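Local coordinates for protein magnesium transporter MgtE (Enterococcus faecalis, PDB 2OUX) that probably carries magnesium ions across the cell membrane as a homodimer, this chain being its cytosolic part with an N domain and two CBS domains, at residues Glu95-Asp103 with Gly140-Val148; Tyr174-Leu185 with Leu233-Leu244. One frame throughout, in Å; residues are numbered along the deposited sequence.

Overall arrangement
Interactions 1 and 2 join, in turn, the N domain to the CBS pair and the two CBS domains to each other. Interaction 1 sets the start of helix 98-107, in the N domain, against segment 140-148, at the beginning of the first CBS sequence range, with magnesium ions at the seam. Interaction 2, later in the chain, packs the two CBS domains on each other through strands 175-179 and 234-238, which belong to separate three-stranded sheets. Their centres lie about 15 Å apart, yet the two contacts touch: Val148 pairs with Tyr177 through the backbone, and Phe147 packs on Leu244. Segment 140-148 thus carries a magnesium ligand, Ala141, at one end and pairs with strand 175-179 at the other.

Interaction 1. Residues Glu95-Asp103 with Gly140-Val148; sequences EMYTDNAVD and GAIMTTEFV. With MG (magnesium ion), chain D; MG (magnesium ion), chain F.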
loop_
_atom_site.group_PDB
_atom_site.type_symbol
_atom_site.label_atom_id
_atom_site.label_comp_id
_atom_site.label_asym_id
_atom_site.label_seq_id
_atom_site.Cartn_x
_atom_site.Cartn_y
_atom_site.Cartn_z
ATOM N N GLU A 95 -15.112 -0.717 -17.957
ATOM C CA GLU A 95 -14.067 0.214 -17.537
ATOM C C GLU A 95 -13.627 0.027 -16.090
ATOM O O GLU A 95 -12.572 0.508 -15.699
ATOM C CB GLU A 95 -14.531 1.662 -17.738
ATOM C CG GLU A 95 -14.606 2.107 -19.184
ATOM C CD GLU A 95 -13.300 1.898 -19.929
ATOM O OE1 GLU A 95 -12.220 2.006 -19.305
ATOM O OE2 GLU A 95 -13.351 1.635 -21.147
HETATM N N MSE A 96 -14.439 -0.656 -15.292
HETATM C CA MSE A 96 -14.100 -0.886 -13.891
HETATM C C MSE A 96 -12.932 -1.854 -13.833
HETATM O O MSE A 96 -12.595 -2.489 -14.831
HETATM C CB MSE A 96 -15.280 -1.525 -13.141
HETATM C CG MSE A 96 -16.532 -0.666 -13.010
HETATM SE SE MSE A 96 -18.080 -1.647 -12.315
HETATM C CE MSE A 96 -17.438 -2.042 -10.529
ATOM N N TYR A 97 -12.296 -1.963 -12.673
ATOM C CA TYR A 97 -11.224 -2.942 -12.542
ATOM C C TYR A 97 -11.932 -4.286 -12.540
ATOM O O TYR A 97 -12.989 -4.447 -11.914
ATOM C CB TYR A 97 -10.443 -2.740 -11.245
ATOM C CG TYR A 97 -9.533 -1.553 -11.335
ATOM C CD1 TYR A 97 -8.441 -1.561 -12.205
ATOM C CD2 TYR A 97 -9.793 -0.396 -10.603
ATOM C CE1 TYR A 97 -7.628 -0.441 -12.350
ATOM C CE2 TYR A 97 -8.984 0.735 -10.739
ATOM C CZ TYR A 97 -7.907 0.703 -11.617
ATOM O OH TYR A 97 -7.111 1.811 -11.771
ATOM N N THR A 98 -11.362 -5.241 -13.258
ATOM C CA THR A 98 -11.952 -6.561 -13.370
ATOM C C THR A 98 -12.463 -7.179 -12.069
ATOM O O THR A 98 -13.578 -7.676 -12.017
ATOM C CB THR A 98 -10.972 -7.504 -14.027
ATOM O OG1 THR A 98 -10.462 -6.876 -15.216
ATOM C CG2 THR A 98 -11.669 -8.822 -14.394
ATOM N N ASP A 99 -11.676 -7.148 -11.009
ATOM C CA ASP A 99 -12.151 -7.756 -9.777
ATOM C C ASP A 99 -13.483 -7.137 -9.358
ATOM O O ASP A 99 -14.410 -7.848 -8.957
ATOM C CB ASP A 99 -11.106 -7.617 -8.665
ATOM C CG ASP A 99 -10.799 -6.174 -8.318
ATOM O OD1 ASP A 99 -11.143 -5.243 -9.082
ATOM O OD2 ASP A 99 -10.190 -5.993 -7.259
ATOM N N ASN A 100 -13.590 -5.818 -9.481
ATOM C CA ASN A 100 -14.811 -5.126 -9.105
ATOM C C ASN A 100 -15.945 -5.418 -10.075
ATOM O O ASN A 100 -17.101 -5.499 -9.670
ATOM C CB ASN A 100 -14.575 -3.619 -9.039
ATOM C CG ASN A 100 -13.549 -3.237 -7.987
ATOM O OD1 ASN A 100 -13.510 -3.819 -6.903
ATOM N ND2 ASN A 100 -12.727 -2.239 -8.296
ATOM N N ALA A 101 -15.619 -5.571 -11.352
ATOM C CA ALA A 101 -16.645 -5.866 -12.343
ATOM C C ALA A 101 -17.258 -7.240 -12.052
ATOM O O ALA A 101 -18.481 -7.375 -11.960
ATOM C CB ALA A 101 -16.053 -5.831 -13.742
ATOM N N VAL A 102 -16.402 -8.250 -11.907
ATOM C CA VAL A 102 -16.857 -9.603 -11.617
ATOM C C VAL A 102 -17.771 -9.610 -10.390
ATOM O O VAL A 102 -18.813 -10.265 -10.393
ATOM C CB VAL A 102 -15.659 -10.562 -11.381
ATOM C CG1 VAL A 102 -16.118 -11.823 -10.666
ATOM C CG2 VAL A 102 -15.033 -10.930 -12.708
ATOM N N ASP A 103 -17.398 -8.873 -9.348
ATOM C CA ASP A 103 -18.220 -8.828 -8.148
ATOM C C ASP A 103 -19.595 -8.235 -8.425
ATOM O O ASP A 103 -20.613 -8.778 -7.986
ATOM C CB ASP A 103 -17.532 -8.023 -7.035
ATOM C CG ASP A 103 -16.332 -8.739 -6.461
ATOM O OD1 ASP A 103 -16.035 -9.830 -6.970
ATOM O OD2 ASP A 103 -15.688 -8.213 -5.519
ATOM N N GLY A 140 -8.102 -16.244 -6.858
ATOM C CA GLY A 140 -8.602 -15.866 -8.167
ATOM C C GLY A 140 -9.855 -15.019 -8.069
ATOM O O GLY A 140 -10.130 -14.190 -8.930
ATOM N N ALA A 141 -10.607 -15.230 -6.998
ATOM C CA ALA A 141 -11.835 -14.510 -6.771
ATOM C C ALA A 141 -11.608 -13.112 -6.217
ATOM O O ALA A 141 -12.491 -12.287 -6.314
ATOM C CB ALA A 141 -12.735 -15.300 -5.833
ATOM N N ILE A 142 -10.445 -12.829 -5.634
ATOM C CA ILE A 142 -10.225 -11.488 -5.100
ATOM C C ILE A 142 -9.079 -10.746 -5.780
ATOM O O ILE A 142 -8.752 -9.628 -5.403
ATOM C CB ILE A 142 -9.953 -11.517 -3.584
ATOM C CG1 ILE A 142 -8.742 -12.393 -3.290
ATOM C CG2 ILE A 142 -11.198 -12.026 -2.841
ATOM C CD1 ILE A 142 -8.238 -12.256 -1.870
HETATM N N MSE A 143 -8.476 -11.367 -6.788
HETATM C CA MSE A 143 -7.376 -10.741 -7.509
HETATM C C MSE A 143 -7.913 -9.919 -8.674
HETATM O O MSE A 143 -9.104 -9.963 -8.986
HETATM C CB MSE A 143 -6.428 -11.797 -8.068
HETATM C CG MSE A 143 -7.008 -12.565 -9.243
HETATM SE SE MSE A 143 -5.740 -13.802 -10.017
HETATM C CE MSE A 143 -6.568 -14.031 -11.757
ATOM N N THR A 144 -7.033 -9.169 -9.321
ATOM C CA THR A 144 -7.442 -8.384 -10.474
ATOM C C THR A 144 -6.319 -8.430 -11.500
ATOM O O THR A 144 -5.164 -8.699 -11.165
ATOM C CB THR A 144 -7.810 -6.938 -10.088
ATOM O OG1 THR A 144 -8.654 -6.394 -11.106
ATOM C CG2 THR A 144 -6.562 -6.071 -9.925
ATOM N N THR A 145 -6.665 -8.166 -12.750
ATOM C CA THR A 145 -5.722 -8.277 -13.854
ATOM C C THR A 145 -4.865 -7.083 -14.261
ATOM O O THR A 145 -3.914 -7.239 -15.021
ATOM C CB THR A 145 -6.479 -8.728 -15.108
ATOM O OG1 THR A 145 -7.525 -7.782 -15.388
ATOM C CG2 THR A 145 -7.102 -10.108 -14.887
ATOM N N GLU A 146 -5.185 -5.895 -13.774
ATOM C CA GLU A 146 -4.427 -4.728 -14.192
ATOM C C GLU A 146 -3.119 -4.485 -13.442
ATOM O O GLU A 146 -3.024 -3.575 -12.626
ATOM C CB GLU A 146 -5.335 -3.504 -14.127
ATOM C CG GLU A 146 -6.633 -3.680 -14.935
ATOM C CD GLU A 146 -7.694 -4.503 -14.190
ATOM O OE1 GLU A 146 -7.478 -4.825 -13.005
ATOM O OE2 GLU A 146 -8.752 -4.812 -14.781
ATOM N N PHE A 147 -2.115 -5.305 -13.740
ATOM C CA PHE A 147 -0.795 -5.208 -13.115
ATOM C C PHE A 147 0.252 -4.874 -14.182
ATOM O O PHE A 147 0.001 -5.020 -15.381
ATOM C CB PHE A 147 -0.423 -6.535 -12.438
ATOM C CG PHE A 147 -0.414 -7.721 -13.381
ATOM C CD1 PHE A 147 0.611 -7.886 -14.309
ATOM C CD2 PHE A 147 -1.459 -8.646 -13.372
ATOM C CE1 PHE A 147 0.594 -8.946 -15.218
ATOM C CE2 PHE A 147 -1.484 -9.711 -14.277
ATOM C CZ PHE A 147 -0.453 -9.861 -15.204
ATOM N N VAL A 148 1.427 -4.444 -13.741
ATOM C CA VAL A 148 2.495 -4.105 -14.669
ATOM C C VAL A 148 3.547 -5.203 -14.746
ATOM O O VAL A 148 4.128 -5.589 -13.736
ATOM C CB VAL A 148 3.216 -2.800 -14.257
ATOM C CG1 VAL A 148 4.282 -2.450 -15.285
ATOM C CG2 VAL A 148 2.212 -1.677 -14.109
HETATM MG MG MG D . -14.211 -11.082 -6.617
HETATM MG MG MG F . -9.201 -4.499 -6.150
HETATM O O HOH W 1 -11.139 -7.719 -5.000
HETATM O O HOH W 2 -13.532 -10.459 -8.501
HETATM O O HOH W 3 -9.682 -3.177 -7.996
HETATM O O HOH W 4 -13.262 -9.431 -5.408
HETATM O O HOH W 5 -15.225 -13.184 -7.167
HETATM O O HOH W 6 -15.087 -11.780 -4.808
#
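Thr98 is tied twice to Glu146, both times through OE2: the backbone N lies 3.1 Å from OE2 with an N-H...O angle of 175°, and OG1 2.7 Å from the same oxygen. The two donors come from opposite faces of the carboxylate plane. OG1 of Thr144 donates to OE1 of Glu146, on that oxygen's syn lone pair, and itself accepts the N-H of Asp99, so hydroxyl and carboxylate bind the first turn of helix 98-107. Glu146 CG lies in plane at the edge of the Tyr97 ring, and the bend at chi2 (80°) folds the carboxylate toward Thr98 and Thr144; OE1 of Glu146 is 3.5 Å from CD1 of Tyr97, ring and carboxylate planes 72° apart. This is the seam between the MgtE N domain and the first CBS domain, and metal bridges it. Asp103 OD1, at 2.2 Å, and Ala141 O, at 2.1 Å, bind one magnesium ion from the two segments, and four waters complete six ligands. A second ion takes Asp99 OD2 at 2.1 Å, with Asp252 among its other ligands. Of the first ion's waters, one donates to Asp99 O and one to Asp103 OD2; one of the second's donates to Asp99 OD1.

Interaction 2. Residues Tyr174-Leu185 with Leu233-Leu244; sequences YYVYVVDQENHL and LAVPVTDYDDHL
Two CBS domains pair here as a Bateman module, in a largely apolar packing of strands 175-179 and 234-238 that ends in a backbone bridge just past their type I beta turns (Asp180-Asn183 and Asp239-Asp242). The strands run nearly parallel, 22° apart, with axes 9.1 Å from each other, so side chains fill the gap. Tyr177 lays its CE1 3.5 Å from CD of Pro236, crossing the proline at about a right angle, while its CB meets CD2 of Leu244. CD2 of Leu185 reaches both CG of Pro236 and CG2 of Thr238. At the N-terminal end of the strands, Tyr175 puts CE2 3.5 Å from CG of Leu233, whose chi1 of 57° sets that branch point between its own backbone N and carbonyl carbon. Past the turns, Leu185 N bonds to Asp242 O (2.9 Å) and Leu244 N to Asn183 O (3.1 Å), making His184 and His243 a single antiparallel bridge, a non-hydrogen-bonded pair. The imidazoles lie side by side, slid apart with centroids 4.6 Å from each other. Asn183 adds its ND2 to Leu244 O at 3.1 Å. Tyr177 and Ala234 also belong to a magnesium site. Strand 175-179 lies between 149-150 and 185-190, and strand 234-238 between 214-215 and 244-249, while Tyr174 stacks on Tyr174 of the second subunit and bonds through OH to Arg192 N of that subunit.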
loop_
_atom_site.group_PDB
_atom_site.type_symbol
_atom_site.label_atom_id
_atom_site.label_comp_id
_atom_site.label_asym_id
_atom_site.label_seq_id
_atom_site.Cartn_x
_atom_site.Cartn_y
_atom_site.Cartn_z
ATOM N N TYR A 174 3.333 0.343 -8.219
ATOM C CA TYR A 174 4.332 0.373 -7.161
ATOM C C TYR A 174 5.164 -0.886 -7.058
ATOM O O TYR A 174 6.151 -0.938 -6.333
ATOM C CB TYR A 174 3.676 0.760 -5.832
ATOM C CG TYR A 174 3.163 2.193 -5.905
ATOM C CD1 TYR A 174 3.836 3.142 -6.677
ATOM C CD2 TYR A 174 1.998 2.586 -5.253
ATOM C CE1 TYR A 174 3.355 4.449 -6.812
ATOM C CE2 TYR A 174 1.506 3.893 -5.377
ATOM C CZ TYR A 174 2.194 4.820 -6.163
ATOM O OH TYR A 174 1.712 6.102 -6.313
ATOM N N TYR A 175 4.756 -1.902 -7.804
ATOM C CA TYR A 175 5.505 -3.143 -7.891
ATOM C C TYR A 175 5.492 -3.438 -9.377
ATOM O O TYR A 175 4.453 -3.310 -10.026
ATOM C CB TYR A 175 4.823 -4.292 -7.134
ATOM C CG TYR A 175 5.115 -4.320 -5.657
ATOM C CD1 TYR A 175 6.425 -4.327 -5.196
ATOM C CD2 TYR A 175 4.085 -4.335 -4.718
ATOM C CE1 TYR A 175 6.707 -4.347 -3.840
ATOM C CE2 TYR A 175 4.355 -4.353 -3.358
ATOM C CZ TYR A 175 5.665 -4.357 -2.927
ATOM O OH TYR A 175 5.950 -4.363 -1.582
ATOM N N VAL A 176 6.642 -3.799 -9.927
ATOM C CA VAL A 176 6.718 -4.137 -11.345
ATOM C C VAL A 176 7.156 -5.588 -11.420
ATOM O O VAL A 176 8.233 -5.943 -10.949
ATOM C CB VAL A 176 7.742 -3.265 -12.084
ATOM C CG1 VAL A 176 7.755 -3.621 -13.562
ATOM C CG2 VAL A 176 7.398 -1.793 -11.897
ATOM N N TYR A 177 6.317 -6.431 -12.004
ATOM C CA TYR A 177 6.647 -7.846 -12.108
ATOM C C TYR A 177 7.427 -8.163 -13.379
ATOM O O TYR A 177 7.191 -7.576 -14.433
ATOM C CB TYR A 177 5.355 -8.656 -12.012
ATOM C CG TYR A 177 4.623 -8.332 -10.731
ATOM C CD1 TYR A 177 5.011 -8.912 -9.520
ATOM C CD2 TYR A 177 3.622 -7.356 -10.705
ATOM C CE1 TYR A 177 4.432 -8.524 -8.314
ATOM C CE2 TYR A 177 3.032 -6.963 -9.501
ATOM C CZ TYR A 177 3.453 -7.547 -8.315
ATOM O OH TYR A 177 2.938 -7.104 -7.128
ATOM N N VAL A 178 8.379 -9.081 -13.267
ATOM C CA VAL A 178 9.190 -9.453 -14.413
ATOM C C VAL A 178 8.809 -10.851 -14.862
ATOM O O VAL A 178 8.794 -11.771 -14.060
ATOM C CB VAL A 178 10.697 -9.426 -14.062
ATOM C CG1 VAL A 178 11.535 -9.718 -15.308
ATOM C CG2 VAL A 178 11.075 -8.061 -13.479
ATOM N N VAL A 179 8.480 -11.001 -16.139
ATOM C CA VAL A 179 8.112 -12.307 -16.680
ATOM C C VAL A 179 8.968 -12.617 -17.898
ATOM O O VAL A 179 9.646 -11.740 -18.419
ATOM C CB VAL A 179 6.633 -12.362 -17.149
ATOM C CG1 VAL A 179 5.686 -12.205 -15.969
ATOM C CG2 VAL A 179 6.384 -11.287 -18.192
ATOM N N ASP A 180 8.939 -13.870 -18.336
ATOM C CA ASP A 180 9.670 -14.268 -19.533
ATOM C C ASP A 180 8.646 -14.255 -20.666
ATOM O O ASP A 180 7.527 -13.777 -20.473
ATOM C CB ASP A 180 10.297 -15.657 -19.366
ATOM C CG ASP A 180 9.280 -16.736 -19.073
ATOM O OD1 ASP A 180 8.071 -16.476 -19.218
ATOM O OD2 ASP A 180 9.701 -17.858 -18.706
ATOM N N GLN A 181 9.008 -14.776 -21.837
ATOM C CA GLN A 181 8.090 -14.780 -22.978
ATOM C C GLN A 181 6.792 -15.528 -22.721
ATOM O O GLN A 181 5.720 -15.096 -23.148
ATOM C CB GLN A 181 8.749 -15.389 -24.218
ATOM C CG GLN A 181 9.879 -14.579 -24.822
ATOM C CD GLN A 181 11.211 -14.889 -24.182
ATOM O OE1 GLN A 181 11.491 -16.039 -23.826
ATOM N NE2 GLN A 181 12.051 -13.874 -24.048
ATOM N N GLU A 182 6.890 -16.658 -22.032
ATOM C CA GLU A 182 5.720 -17.471 -21.736
ATOM C C GLU A 182 4.903 -16.930 -20.572
ATOM O O GLU A 182 4.003 -17.595 -20.066
ATOM C CB GLU A 182 6.156 -18.908 -21.462
ATOM C CG GLU A 182 6.567 -19.652 -22.727
ATOM C CD GLU A 182 7.243 -20.976 -22.437
ATOM O OE1 GLU A 182 8.447 -20.967 -22.103
ATOM O OE2 GLU A 182 6.567 -22.024 -22.531
ATOM N N ASN A 183 5.214 -15.708 -20.164
ATOM C CA ASN A 183 4.514 -15.065 -19.065
ATOM C C ASN A 183 4.728 -15.776 -17.732
ATOM O O ASN A 183 3.838 -15.813 -16.878
ATOM C CB ASN A 183 3.022 -14.971 -19.369
ATOM C CG ASN A 183 2.303 -14.059 -18.410
ATOM O OD1 ASN A 183 2.760 -12.946 -18.142
ATOM N ND2 ASN A 183 1.170 -14.514 -17.887
ATOM N N HIS A 184 5.910 -16.356 -17.574
ATOM C CA HIS A 184 6.291 -17.024 -16.338
ATOM C C HIS A 184 6.799 -15.920 -15.411
ATOM O O HIS A 184 7.582 -15.065 -15.843
ATOM C CB HIS A 184 7.426 -18.015 -16.598
ATOM C CG HIS A 184 6.980 -19.319 -17.176
ATOM N ND1 HIS A 184 7.785 -20.087 -17.988
ATOM C CD2 HIS A 184 5.829 -20.019 -17.018
ATOM C CE1 HIS A 184 7.153 -21.201 -18.307
ATOM N NE2 HIS A 184 5.963 -21.186 -17.731
ATOM N N LEU A 185 6.346 -15.925 -14.157
ATOM C CA LEU A 185 6.782 -14.925 -13.183
ATOM C C LEU A 185 8.187 -15.295 -12.738
ATOM O O LEU A 185 8.385 -16.313 -12.075
ATOM C CB LEU A 185 5.842 -14.913 -11.976
ATOM C CG LEU A 185 6.200 -13.970 -10.817
ATOM C CD1 LEU A 185 6.283 -12.516 -11.305
ATOM C CD2 LEU A 185 5.157 -14.127 -9.718
ATOM N N LEU A 233 1.852 -4.232 -0.406
ATOM C CA LEU A 233 0.654 -3.490 -0.786
ATOM C C LEU A 233 -0.033 -4.265 -1.904
ATOM O O LEU A 233 -1.134 -3.929 -2.335
ATOM C CB LEU A 233 1.023 -2.070 -1.226
ATOM C CG LEU A 233 2.021 -1.912 -2.375
ATOM C CD1 LEU A 233 1.289 -2.007 -3.718
ATOM C CD2 LEU A 233 2.713 -0.558 -2.246
ATOM N N ALA A 234 0.631 -5.320 -2.366
ATOM C CA ALA A 234 0.084 -6.182 -3.407
ATOM C C ALA A 234 0.892 -7.474 -3.476
ATOM O O ALA A 234 2.043 -7.516 -3.034
ATOM C CB ALA A 234 0.105 -5.473 -4.766
ATOM N N VAL A 235 0.284 -8.530 -4.014
ATOM C CA VAL A 235 0.963 -9.806 -4.152
ATOM C C VAL A 235 0.507 -10.501 -5.424
ATOM O O VAL A 235 -0.687 -10.594 -5.701
ATOM C CB VAL A 235 0.730 -10.714 -2.908
ATOM C CG1 VAL A 235 -0.729 -11.153 -2.813
ATOM C CG2 VAL A 235 1.672 -11.910 -2.965
ATOM N N PRO A 236 1.465 -10.985 -6.231
ATOM C CA PRO A 236 1.142 -11.667 -7.487
ATOM C C PRO A 236 0.498 -13.036 -7.323
ATOM O O PRO A 236 0.714 -13.728 -6.331
ATOM C CB PRO A 236 2.489 -11.715 -8.215
ATOM C CG PRO A 236 3.465 -11.786 -7.117
ATOM C CD PRO A 236 2.922 -10.828 -6.079
ATOM N N VAL A 237 -0.306 -13.403 -8.314
ATOM C CA VAL A 237 -1.024 -14.670 -8.322
ATOM C C VAL A 237 -0.655 -15.469 -9.568
ATOM O O VAL A 237 -0.597 -14.926 -10.668
ATOM C CB VAL A 237 -2.553 -14.426 -8.319
ATOM C CG1 VAL A 237 -3.294 -15.748 -8.208
ATOM C CG2 VAL A 237 -2.927 -13.511 -7.172
ATOM N N THR A 238 -0.415 -16.764 -9.398
ATOM C CA THR A 238 -0.037 -17.614 -10.526
ATOM C C THR A 238 -0.759 -18.954 -10.487
ATOM O O THR A 238 -1.485 -19.256 -9.539
ATOM C CB THR A 238 1.476 -17.927 -10.505
ATOM O OG1 THR A 238 1.753 -18.864 -9.453
ATOM C CG2 THR A 238 2.286 -16.657 -10.244
ATOM N N ASP A 239 -0.563 -19.749 -11.535
ATOM C CA ASP A 239 -1.131 -21.089 -11.585
ATOM C C ASP A 239 0.015 -22.007 -11.153
ATOM O O ASP A 239 1.098 -21.529 -10.817
ATOM C CB ASP A 239 -1.588 -21.451 -13.000
ATOM C CG ASP A 239 -0.508 -21.238 -14.037
ATOM O OD1 ASP A 239 0.691 -21.311 -13.692
ATOM O OD2 ASP A 239 -0.862 -21.010 -15.209
ATOM N N TYR A 240 -0.205 -23.317 -11.160
ATOM C CA TYR A 240 0.858 -24.228 -10.751
ATOM C C TYR A 240 2.088 -24.114 -11.645
ATOM O O TYR A 240 3.184 -24.486 -11.243
ATOM C CB TYR A 240 0.349 -25.668 -10.749
ATOM C CG TYR A 240 -0.683 -25.940 -9.681
ATOM C CD1 TYR A 240 -0.379 -25.769 -8.331
ATOM C CD2 TYR A 240 -1.968 -26.365 -10.021
ATOM C CE1 TYR A 240 -1.331 -26.017 -7.340
ATOM C CE2 TYR A 240 -2.928 -26.618 -9.041
ATOM C CZ TYR A 240 -2.605 -26.439 -7.703
ATOM O OH TYR A 240 -3.560 -26.671 -6.733
ATOM N N ASP A 241 1.907 -23.585 -12.848
ATOM C CA ASP A 241 3.011 -23.435 -13.787
ATOM C C ASP A 241 3.751 -22.110 -13.635
ATOM O O ASP A 241 4.681 -21.815 -14.393
ATOM C CB ASP A 241 2.503 -23.571 -15.220
ATOM C CG ASP A 241 2.029 -24.977 -15.537
ATOM O OD1 ASP A 241 2.796 -25.932 -15.287
ATOM O OD2 ASP A 241 0.896 -25.127 -16.043
ATOM N N ASP A 242 3.329 -21.313 -12.659
ATOM C CA ASP A 242 3.951 -20.021 -12.399
ATOM C C ASP A 242 3.672 -18.948 -13.444
ATOM O O ASP A 242 4.514 -18.088 -13.697
ATOM C CB ASP A 242 5.461 -20.183 -12.230
ATOM C CG ASP A 242 5.813 -21.006 -11.018
ATOM O OD1 ASP A 242 5.304 -20.682 -9.920
ATOM O OD2 ASP A 242 6.594 -21.972 -11.163
ATOM N N HIS A 243 2.496 -19.006 -14.055
ATOM C CA HIS A 243 2.100 -18.001 -15.032
ATOM C C HIS A 243 1.449 -16.885 -14.220
ATOM O O HIS A 243 0.566 -17.150 -13.398
ATOM C CB HIS A 243 1.075 -18.577 -16.013
ATOM C CG HIS A 243 1.634 -19.597 -16.950
ATOM N ND1 HIS A 243 2.522 -19.284 -17.954
ATOM C CD2 HIS A 243 1.411 -20.934 -17.052
ATOM C CE1 HIS A 243 2.824 -20.376 -18.636
ATOM N NE2 HIS A 243 2.160 -21.390 -18.105
ATOM N N LEU A 244 1.885 -15.649 -14.439
ATOM C CA LEU A 244 1.336 -14.507 -13.706
ATOM C C LEU A 244 -0.098 -14.222 -14.149
ATOM O O LEU A 244 -0.331 -13.781 -15.276
ATOM C CB LEU A 244 2.219 -13.272 -13.929
ATOM C CG LEU A 244 1.778 -11.949 -13.298
ATOM C CD1 LEU A 244 1.480 -12.124 -11.815
ATOM C CD2 LEU A 244 2.874 -10.927 -13.508
HETATM O O HOH W 7 4.174 -2.776 -0.261
#